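Local coordinates for nitrite oxidoreductase subunit A (Kuenenia stuttgartiensis, PDB 7B04), which belongs to the molybdopterin oxidoreductase family as a NarG-like subunit that holds a molybdenum atom, an iron/sulfur cluster and two copies of the molybdopterin-type guanylate ester MD1, at residues B[620-624]-B[642-646]; B[944-948]-B[1109-1115]; B[1029-1034]-B[1047-1053]. One frame throughout, in Å; residues are numbered along the deposited sequence.

Contact 1: B[620-624]-B[642-646]; sequences SERPL and MPSPT
The carboxylate of E621 is met by T646 from above its plane: the backbone T646 N donates to E621 OE1 over 2.9 Å, lying 65° out of the carboxylate plane. T646 OG1 adds a weak bond to the same oxygen at 2.8 Å. E621 OE2 is taken by Y206 OH, and K223 NZ bonds T646 OG1, so both polar ends also have partners beyond the two loops. Glutamate suits this place because its chain, bent at chi2, is long enough to carry an acceptor across a gap that the backbones do not close. The second flat group, the guanidinium of R622, has E621 O in its plane at one edge, bonded by R622 NH1 over 2.8 Å; this ties down the backbone beside E621. P623 turns CB toward the partner loop, and its CG rests 3.9 Å from M642 SD and 4.0 Å from P643 CD, a rigid ring against a flexible thioether and a second ring. M210 of helix 208-213 touches both E621 and P623. These buried antiparallel loops, joined through side chains, lead into strands 625-627 and 648-652, the latter in the mixed sheet of this molybdopterin oxidoreductase fold.

Contact 2: B[944-948]-B[1109-1115]; sequences RMDKR and ENGGMGG
Salt bridges come first: R948 reaches across to E1109, with NH1 3.0 Å from OE2 and the guanidinium and carboxylate planes turned 58° apart. On its own loop R948 meets D946: NE lies 3.3 Å from OD1, on the syn lone pair, and NH2 bonds OD2 more weakly at 3.1 Å. Each acid has a further arginine, R1004 for D946 OD2 and R1052 for E1109 OE1. A flat guanidinium suits this post, serving two acids and a carbonyl at once: R948 NH1 donates to N1110 O, 2.9 Å away in the guanidinium plane, at 170°. A water joins D946 OD2 to G1111 O. Within the second loop, N1110 ND2 holds G1115 O while its OD1 accepts from K1107 NZ, and G1115 N returns to G1112 O. This sets G1115 N over one guanidinium face; G1114 and G1115 adopt positive phi, which glycine accommodates readily. Packing falls to M1113, whose flexible thioether bends along 945-946, SD 3.8 Å from D946 CB and CE 4.0 Å from M945 CB. K137 of subunit B touches both methionines, and N190 of subunit C bonds R944 O. An arginine-centred salt-bridge network thus surrounds a glycine-rich turn ending strand 1102-1109, beside the subunit interfaces.

Contact 3: B[1029-1034]-B[1047-1053]; sequences TVQAHE and YQSSFRY
H1033 and R1052 meet because the imidazole CG stands opposite the backbone N of its own residue (chi1 177°), carrying the ring off the helix, while the arginine chain bends at chi3 (69°), bringing NE to the imidazole. R1052 NE donates to H1033 NE2 at 3.0 Å and 167°, in the guanidinium plane though tilted from that of the imidazole. Arginine fits here because NE can serve the ring while NH1 serves E1109. R1052 CB makes a CH-pi contact over one face of the same ring, 4.3 Å from its centroid. Y1053 takes an edge of the imidazole against its own face, an offset edge-to-face pair. At its far end Y1053 OH donates to E1034 OE2 over 2.8 Å, using the anti lone pair, and V1030 CG1 packs on the ring's edge, 3.7 Å from CE2. One turn back from H1033, T1029 uses both branches. Its CG2 touches Y1047 CD2 at 3.5 Å, whereas OG1, which also bonds S1026 N, shares a water with R1052 O. The Y1047 ring meets that of W1023 with the planes nearly parallel, its side chain about 10 Å from a bound MD1. Because NE2 accepts a bond from arginine, and ND1 makes a weak hydrogen bond to G1039 O, H1033 is probably neutral with its proton on ND1; E1109 would help balance the arginine's charge.

Overall arrangement
From the N terminus, contact 1 closes first, a short loop of 17 intervening residues that contains strands 625-627 and 633-635 and ends just before strand 648-652. It is finished well before the others begin, and its nearest atoms lie about 20 Å from contact 3 and about 30 Å from contact 2. The chain then opens contact 2 at 944-948 and closes it at 1109-1115, after strand 1102-1109. Contact 3 is nested within that long loop, folding 1047-1053 back on helix 1027-1033. The nested pair touch: besides the salt bridge between E1109 and R1052, R948 O of contact 2 packs on H1033 and R1052, joining helix 1027-1033 to both loops of contact 2.

Contact 1: B[620-624]-B[642-646]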
# COMPACT_ATOMS: atom_id res chain seq x y z
N SER B 620 21.92 5.69 22.10
CA SER B 620 23.37 5.58 22.17
C SER B 620 23.78 4.73 23.37
O SER B 620 24.78 5.00 24.04
CB SER B 620 24.05 6.95 22.20
OG SER B 620 23.91 7.62 20.95
N GLU B 621 22.98 3.70 23.64
CA GLU B 621 23.27 2.69 24.66
C GLU B 621 23.43 3.30 26.05
O GLU B 621 24.30 2.90 26.83
CB GLU B 621 24.50 1.88 24.27
CG GLU B 621 24.58 0.54 24.95
CD GLU B 621 24.94 -0.56 23.99
OE1 GLU B 621 24.07 -1.42 23.78
OE2 GLU B 621 26.06 -0.55 23.45
N ARG B 622 22.60 4.29 26.37
CA ARG B 622 22.62 4.94 27.67
C ARG B 622 21.21 5.12 28.20
O ARG B 622 20.28 5.37 27.42
CB ARG B 622 23.33 6.30 27.62
CG ARG B 622 24.75 6.24 27.06
CD ARG B 622 25.69 5.50 27.99
NE ARG B 622 27.08 5.56 27.54
CZ ARG B 622 27.66 4.66 26.75
NH1 ARG B 622 26.96 3.61 26.32
NH2 ARG B 622 28.92 4.80 26.39
N PRO B 623 21.00 4.99 29.51
CA PRO B 623 19.71 5.35 30.11
C PRO B 623 19.59 6.87 30.20
O PRO B 623 20.51 7.61 29.86
CB PRO B 623 19.77 4.72 31.50
CG PRO B 623 20.90 3.72 31.44
CD PRO B 623 21.88 4.32 30.48
N LEU B 624 18.44 7.33 30.68
CA LEU B 624 18.22 8.77 30.86
C LEU B 624 18.94 9.19 32.13
O LEU B 624 18.42 9.08 33.24
CB LEU B 624 16.74 9.10 30.93
CG LEU B 624 16.35 10.53 31.33
CD1 LEU B 624 17.03 11.57 30.45
CD2 LEU B 624 14.85 10.71 31.29
N MET B 642 16.10 -0.92 33.78
CA MET B 642 17.53 -0.70 33.54
C MET B 642 18.04 -1.64 32.45
O MET B 642 17.84 -2.85 32.53
CB MET B 642 18.32 -0.91 34.83
CG MET B 642 19.76 -0.42 34.75
SD MET B 642 19.88 1.34 34.34
CE MET B 642 19.27 2.09 35.85
N PRO B 643 18.71 -1.11 31.42
CA PRO B 643 19.28 -1.97 30.38
C PRO B 643 20.69 -2.45 30.70
O PRO B 643 21.25 -2.12 31.75
CB PRO B 643 19.28 -1.06 29.15
CG PRO B 643 19.53 0.30 29.74
CD PRO B 643 18.81 0.32 31.07
N SER B 644 21.26 -3.23 29.80
CA SER B 644 22.62 -3.75 29.89
C SER B 644 23.33 -3.50 28.57
O SER B 644 22.69 -3.30 27.54
CB SER B 644 22.62 -5.25 30.23
OG SER B 644 22.08 -6.01 29.16
N PRO B 645 24.67 -3.48 28.58
CA PRO B 645 25.40 -3.26 27.33
C PRO B 645 25.09 -4.32 26.28
O PRO B 645 24.91 -5.50 26.60
CB PRO B 645 26.87 -3.33 27.77
CG PRO B 645 26.85 -2.97 29.21
CD PRO B 645 25.57 -3.54 29.74
N THR B 646 25.01 -3.89 25.02
CA THR B 646 24.79 -4.79 23.90
C THR B 646 26.13 -5.08 23.24
O THR B 646 26.81 -4.17 22.76
CB THR B 646 23.83 -4.19 22.87
OG1 THR B 646 22.62 -3.78 23.51
CG2 THR B 646 23.51 -5.21 21.78

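Contact 2: B[944-948]-B[1109-1115]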
# COMPACT_ATOMS: atom_id res chain seq x y z
N ARG B 944 13.17 3.87 -16.03
CA ARG B 944 14.12 4.80 -15.43
C ARG B 944 14.70 5.76 -16.47
O ARG B 944 15.91 5.80 -16.72
CB ARG B 944 15.23 4.04 -14.70
CG ARG B 944 14.76 3.25 -13.50
CD ARG B 944 15.93 2.65 -12.74
NE ARG B 944 16.76 3.69 -12.13
CZ ARG B 944 17.98 4.02 -12.56
NH1 ARG B 944 18.68 4.95 -11.92
NH2 ARG B 944 18.50 3.41 -13.61
N MET B 945 13.82 6.56 -17.07
CA MET B 945 14.26 7.52 -18.07
C MET B 945 15.15 8.60 -17.46
O MET B 945 16.08 9.08 -18.12
CB MET B 945 13.05 8.16 -18.75
CG MET B 945 12.18 7.16 -19.50
SD MET B 945 10.73 7.92 -20.24
CE MET B 945 9.84 6.47 -20.81
N ASP B 946 14.90 8.98 -16.21
CA ASP B 946 15.78 9.89 -15.48
C ASP B 946 16.74 9.02 -14.68
O ASP B 946 16.37 8.42 -13.67
CB ASP B 946 14.96 10.81 -14.57
CG ASP B 946 15.80 11.91 -13.95
OD1 ASP B 946 17.02 11.97 -14.21
OD2 ASP B 946 15.23 12.73 -13.19
N LYS B 947 18.00 8.95 -15.13
CA LYS B 947 18.96 8.04 -14.51
C LYS B 947 19.28 8.42 -13.07
O LYS B 947 19.73 7.56 -12.31
CB LYS B 947 20.23 7.94 -15.36
CG LYS B 947 21.19 9.11 -15.29
CD LYS B 947 22.44 8.77 -16.09
CE LYS B 947 23.54 9.81 -15.95
NZ LYS B 947 24.76 9.40 -16.69
N ARG B 948 19.05 9.67 -12.68
CA ARG B 948 19.30 10.07 -11.29
C ARG B 948 18.40 9.32 -10.32
O ARG B 948 18.73 9.18 -9.14
CB ARG B 948 19.08 11.57 -11.12
CG ARG B 948 20.06 12.48 -11.84
CD ARG B 948 19.67 13.93 -11.63
NE ARG B 948 18.41 14.24 -12.30
CZ ARG B 948 17.68 15.32 -12.04
NH1 ARG B 948 18.07 16.19 -11.12
NH2 ARG B 948 16.55 15.53 -12.71
N GLU B 1109 18.71 20.17 -6.12
CA GLU B 1109 18.94 20.03 -7.56
C GLU B 1109 17.62 20.24 -8.29
O GLU B 1109 16.54 20.07 -7.71
CB GLU B 1109 19.54 18.66 -7.88
CG GLU B 1109 19.98 18.46 -9.33
CD GLU B 1109 20.63 17.11 -9.56
OE1 GLU B 1109 20.76 16.34 -8.59
OE2 GLU B 1109 21.00 16.82 -10.72
N ASN B 1110 17.72 20.62 -9.56
CA ASN B 1110 16.53 20.88 -10.35
C ASN B 1110 15.81 19.58 -10.67
O ASN B 1110 16.43 18.54 -10.91
CB ASN B 1110 16.91 21.60 -11.65
CG ASN B 1110 17.38 23.02 -11.41
OD1 ASN B 1110 16.80 23.75 -10.61
ND2 ASN B 1110 18.44 23.42 -12.11
N GLY B 1111 14.48 19.64 -10.68
CA GLY B 1111 13.69 18.46 -10.96
C GLY B 1111 13.69 18.05 -12.42
O GLY B 1111 13.32 16.91 -12.72
N GLY B 1112 14.07 18.95 -13.32
CA GLY B 1112 14.10 18.61 -14.73
C GLY B 1112 15.09 17.50 -15.04
O GLY B 1112 16.07 17.29 -14.32
N MET B 1113 14.78 16.74 -16.08
CA MET B 1113 15.63 15.62 -16.48
C MET B 1113 17.01 16.14 -16.87
O MET B 1113 17.14 17.07 -17.67
CB MET B 1113 15.00 14.85 -17.63
CG MET B 1113 15.96 13.97 -18.40
SD MET B 1113 15.70 12.23 -17.98
CE MET B 1113 14.08 11.98 -18.69
N GLY B 1114 18.05 15.55 -16.25
CA GLY B 1114 19.41 15.97 -16.43
C GLY B 1114 19.82 17.19 -15.61
O GLY B 1114 20.93 17.71 -15.79
N GLY B 1115 18.95 17.64 -14.71
CA GLY B 1115 19.17 18.85 -13.95
C GLY B 1115 18.86 20.13 -14.69
O GLY B 1115 19.06 21.22 -14.13
O HOH W 1 13.27 14.07 -14.18

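Contact 3: B[1029-1034]-B[1047-1053]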
# COMPACT_ATOMS: atom_id res chain seq x y z
N THR B 1029 25.46 1.54 -1.96
CA THR B 1029 24.45 2.11 -2.84
C THR B 1029 24.85 3.50 -3.30
O THR B 1029 24.62 3.87 -4.46
CB THR B 1029 23.08 2.14 -2.15
OG1 THR B 1029 23.17 2.92 -0.95
CG2 THR B 1029 22.62 0.74 -1.81
N VAL B 1030 25.45 4.29 -2.41
CA VAL B 1030 25.96 5.60 -2.79
C VAL B 1030 27.13 5.46 -3.76
O VAL B 1030 27.23 6.21 -4.74
CB VAL B 1030 26.34 6.41 -1.54
CG1 VAL B 1030 27.03 7.71 -1.93
CG2 VAL B 1030 25.10 6.71 -0.70
N GLN B 1031 28.04 4.51 -3.51
CA GLN B 1031 29.14 4.28 -4.44
C GLN B 1031 28.63 3.91 -5.82
O GLN B 1031 29.18 4.36 -6.84
CB GLN B 1031 30.08 3.18 -3.95
CG GLN B 1031 30.51 3.22 -2.50
CD GLN B 1031 31.54 2.15 -2.20
OE1 GLN B 1031 32.25 2.21 -1.20
NE2 GLN B 1031 31.65 1.16 -3.09
N ALA B 1032 27.59 3.09 -5.88
CA ALA B 1032 27.07 2.62 -7.17
C ALA B 1032 26.23 3.69 -7.85
O ALA B 1032 26.24 3.80 -9.08
CB ALA B 1032 26.26 1.34 -6.98
N HIS B 1033 25.49 4.48 -7.07
CA HIS B 1033 24.70 5.57 -7.65
C HIS B 1033 25.60 6.57 -8.37
O HIS B 1033 25.15 7.25 -9.30
CB HIS B 1033 23.89 6.25 -6.56
CG HIS B 1033 23.10 7.43 -7.04
ND1 HIS B 1033 21.98 7.31 -7.84
CD2 HIS B 1033 23.27 8.76 -6.84
CE1 HIS B 1033 21.50 8.51 -8.10
NE2 HIS B 1033 22.27 9.41 -7.51
N GLU B 1034 26.86 6.67 -7.95
CA GLU B 1034 27.81 7.60 -8.54
C GLU B 1034 28.80 6.92 -9.47
O GLU B 1034 29.66 7.60 -10.05
CB GLU B 1034 28.57 8.34 -7.43
CG GLU B 1034 27.69 9.28 -6.60
CD GLU B 1034 28.43 9.88 -5.42
OE1 GLU B 1034 29.56 9.43 -5.13
OE2 GLU B 1034 27.88 10.80 -4.78
N TYR B 1047 21.53 -5.25 -2.91
CA TYR B 1047 20.73 -4.38 -2.08
C TYR B 1047 20.47 -3.06 -2.78
O TYR B 1047 21.36 -2.46 -3.39
CB TYR B 1047 21.41 -4.15 -0.74
CG TYR B 1047 20.80 -3.02 0.08
CD1 TYR B 1047 19.56 -3.17 0.71
CD2 TYR B 1047 21.47 -1.82 0.27
CE1 TYR B 1047 19.01 -2.14 1.46
CE2 TYR B 1047 20.92 -0.80 1.02
CZ TYR B 1047 19.70 -0.96 1.61
OH TYR B 1047 19.16 0.06 2.36
N GLN B 1048 19.22 -2.63 -2.74
CA GLN B 1048 18.76 -1.43 -3.42
C GLN B 1048 18.30 -0.38 -2.42
O GLN B 1048 17.50 -0.70 -1.52
CB GLN B 1048 17.60 -1.82 -4.33
CG GLN B 1048 16.66 -0.73 -4.60
CD GLN B 1048 16.93 0.03 -5.84
OE1 GLN B 1048 16.11 0.83 -6.29
NE2 GLN B 1048 18.11 -0.18 -6.39
N SER B 1049 18.79 0.85 -2.56
CA SER B 1049 18.31 1.94 -1.73
C SER B 1049 17.19 2.68 -2.45
O SER B 1049 17.17 2.78 -3.68
CB SER B 1049 19.43 2.93 -1.40
OG SER B 1049 18.89 4.21 -1.14
N SER B 1050 16.24 3.17 -1.67
CA SER B 1050 15.12 3.95 -2.18
C SER B 1050 15.44 5.44 -2.26
O SER B 1050 14.58 6.22 -2.69
CB SER B 1050 13.89 3.72 -1.31
OG SER B 1050 13.72 2.34 -0.99
N PHE B 1051 16.60 5.87 -1.77
CA PHE B 1051 17.02 7.26 -1.81
C PHE B 1051 18.33 7.35 -2.57
O PHE B 1051 19.08 6.37 -2.66
CB PHE B 1051 17.23 7.86 -0.41
CG PHE B 1051 16.15 7.54 0.56
CD1 PHE B 1051 16.15 6.33 1.22
CD2 PHE B 1051 15.15 8.45 0.84
CE1 PHE B 1051 15.16 6.01 2.12
CE2 PHE B 1051 14.15 8.14 1.76
CZ PHE B 1051 14.16 6.92 2.39
N ARG B 1052 18.63 8.54 -3.10
CA ARG B 1052 19.96 8.78 -3.64
C ARG B 1052 20.98 8.83 -2.51
O ARG B 1052 21.97 8.08 -2.51
CB ARG B 1052 19.99 10.07 -4.46
CG ARG B 1052 19.05 10.06 -5.66
CD ARG B 1052 19.09 11.40 -6.39
NE ARG B 1052 20.37 11.63 -7.06
CZ ARG B 1052 20.70 12.77 -7.65
NH1 ARG B 1052 19.86 13.79 -7.66
NH2 ARG B 1052 21.89 12.88 -8.24
N TYR B 1053 20.75 9.69 -1.53
CA TYR B 1053 21.54 9.76 -0.32
C TYR B 1053 20.62 9.87 0.88
O TYR B 1053 19.50 10.38 0.78
CB TYR B 1053 22.51 10.95 -0.32
CG TYR B 1053 23.27 11.18 -1.60
CD1 TYR B 1053 22.75 11.97 -2.61
CD2 TYR B 1053 24.53 10.61 -1.80
CE1 TYR B 1053 23.44 12.19 -3.78
CE2 TYR B 1053 25.23 10.83 -2.97
CZ TYR B 1053 24.67 11.62 -3.96
OH TYR B 1053 25.35 11.85 -5.14
O HOH W 2 21.93 5.18 -2.20